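Local coordinates for cytosine-specific methyltransferase (Escherichia coli O157:H7 EDL933, PDB 3G7U), which probably transfers a methyl group from S-adenosyl-L-methionine to carbon 5 of cytosine in DNA, as other C5-methyltransferases do, at residues G225-E228 with K229-G232. Residues are numbered along the deposited sequence; the frame is centred on the assembly and turned at random.
Sequences GFYE and KLWG
Lys229, Leu230 and Trp231 each give their backbone N-H to the carbonyl four residues back, Gly225, Phe226 and Tyr227, the bond from Leu230 N to Phe226 O being 2.8 Å long; Gly232 is the first residue to depart from helical angles. The i to i+4 pairing of side chains that follows from such a turn is plainest in Tyr227 and Trp231. Both have CG beside the backbone N (chi1 -59° and -60°), and the two side chains run alongside each other. Their planes, 27° from parallel, are slid so far that the rings barely overlap, with centroids 5.3 Å apart; contact runs from Tyr227 CB, 3.6 Å from Trp231 CZ3, to Tyr227 CD1, 3.5 Å from Trp231 CH2. Helix 225-231 follows strand 163-171, the last in chain order of the class I-like seven-stranded sheet; Lys229 NZ ties it to Glu357 of helix 353-367 by a salt bridge, and Leu230 and Trp231 touch Arg326 of helix 321-328. Leu230 CD2 lies 4.0 Å from both Phe226 CE2 and Tyr227 CD1 and 3.4 Å above the Trp231 indole plane, toward its rim. Tyr227 OH is hydrogen-bonded to Asp195 O and Arg222 NH2, and Trp231 NE1 to Asp332 OD2.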
loop_
_atom_site.group_PDB
_atom_site.type_symbol
_atom_site.label_atom_id
_atom_site.label_comp_id
_atom_site.label_asym_id
_atom_site.label_seq_id
_atom_site.Cartn_x
_atom_site.Cartn_y
_atom_site.Cartn_z
ATOM N N GLY A 225 -18.634 6.232 -1.064
ATOM C CA GLY A 225 -17.394 6.246 -0.302
ATOM C C GLY A 225 -16.157 5.920 -1.116
ATOM O O GLY A 225 -15.189 6.663 -1.067
ATOM N N PHE A 226 -16.215 4.831 -1.881
ATOM C CA PHE A 226 -15.083 4.386 -2.721
ATOM C C PHE A 226 -14.653 5.456 -3.724
ATOM O O PHE A 226 -13.440 5.700 -3.898
ATOM C CB PHE A 226 -15.443 3.088 -3.449
ATOM C CG PHE A 226 -14.366 2.592 -4.378
ATOM C CD1 PHE A 226 -13.264 1.899 -3.869
ATOM C CD2 PHE A 226 -14.446 2.813 -5.767
ATOM C CE1 PHE A 226 -12.263 1.428 -4.717
ATOM C CE2 PHE A 226 -13.421 2.346 -6.623
ATOM C CZ PHE A 226 -12.335 1.642 -6.080
ATOM N N TYR A 227 -15.643 6.117 -4.354
ATOM C CA TYR A 227 -15.382 7.117 -5.387
ATOM C C TYR A 227 -14.869 8.409 -4.821
ATOM O O TYR A 227 -14.130 9.134 -5.494
ATOM C CB TYR A 227 -16.628 7.336 -6.275
ATOM C CG TYR A 227 -17.036 6.049 -6.942
ATOM C CD1 TYR A 227 -16.267 5.508 -7.986
ATOM C CD2 TYR A 227 -18.146 5.322 -6.492
ATOM C CE1 TYR A 227 -16.600 4.288 -8.576
ATOM C CE2 TYR A 227 -18.496 4.103 -7.081
ATOM C CZ TYR A 227 -17.723 3.596 -8.129
ATOM O OH TYR A 227 -18.043 2.395 -8.709
ATOM N N GLU A 228 -15.227 8.713 -3.569
ATOM C CA GLU A 228 -14.658 9.916 -2.913
ATOM C C GLU A 228 -13.177 9.690 -2.637
ATOM O O GLU A 228 -12.374 10.611 -2.727
ATOM C CB GLU A 228 -15.332 10.254 -1.567
ATOM C CG GLU A 228 -16.850 10.046 -1.443
ATOM C CD GLU A 228 -17.721 10.879 -2.411
ATOM O OE1 GLU A 228 -17.326 12.010 -2.795
ATOM O OE2 GLU A 228 -18.829 10.391 -2.776
ATOM N N LYS A 229 -12.843 8.470 -2.249
ATOM C CA LYS A 229 -11.437 8.076 -2.028
ATOM C C LYS A 229 -10.706 7.985 -3.369
ATOM O O LYS A 229 -9.526 8.315 -3.481
ATOM C CB LYS A 229 -11.379 6.731 -1.302
ATOM C CG LYS A 229 -11.809 6.808 0.135
ATOM C CD LYS A 229 -11.332 5.604 0.936
ATOM C CE LYS A 229 -11.748 5.753 2.440
ATOM N NZ LYS A 229 -11.315 7.075 3.021
ATOM N N LEU A 230 -11.424 7.556 -4.402
ATOM C CA LEU A 230 -10.803 7.382 -5.729
ATOM C C LEU A 230 -10.393 8.707 -6.376
ATOM O O LEU A 230 -9.310 8.806 -6.932
ATOM C CB LEU A 230 -11.715 6.554 -6.656
ATOM C CG LEU A 230 -11.163 6.022 -7.982
ATOM C CD1 LEU A 230 -10.120 4.889 -7.742
ATOM C CD2 LEU A 230 -12.322 5.463 -8.821
ATOM N N TRP A 231 -11.252 9.724 -6.262
ATOM C CA TRP A 231 -11.090 11.009 -6.943
ATOM C C TRP A 231 -10.786 12.199 -6.029
ATOM O O TRP A 231 -10.605 13.309 -6.509
ATOM C CB TRP A 231 -12.319 11.296 -7.841
ATOM C CG TRP A 231 -12.480 10.216 -8.893
ATOM C CD1 TRP A 231 -11.462 9.645 -9.651
ATOM C CD2 TRP A 231 -13.690 9.565 -9.300
ATOM N NE1 TRP A 231 -11.987 8.684 -10.489
ATOM C CE2 TRP A 231 -13.343 8.609 -10.291
ATOM C CE3 TRP A 231 -15.037 9.689 -8.920
ATOM C CZ2 TRP A 231 -14.297 7.785 -10.910
ATOM C CZ3 TRP A 231 -15.991 8.841 -9.523
ATOM C CH2 TRP A 231 -15.609 7.903 -10.499
ATOM N N GLY A 232 -10.670 11.971 -4.725
ATOM C CA GLY A 232 -10.413 13.073 -3.773
ATOM C C GLY A 232 -9.708 12.607 -2.509
ATOM O O GLY A 232 -8.844 11.710 -2.570
#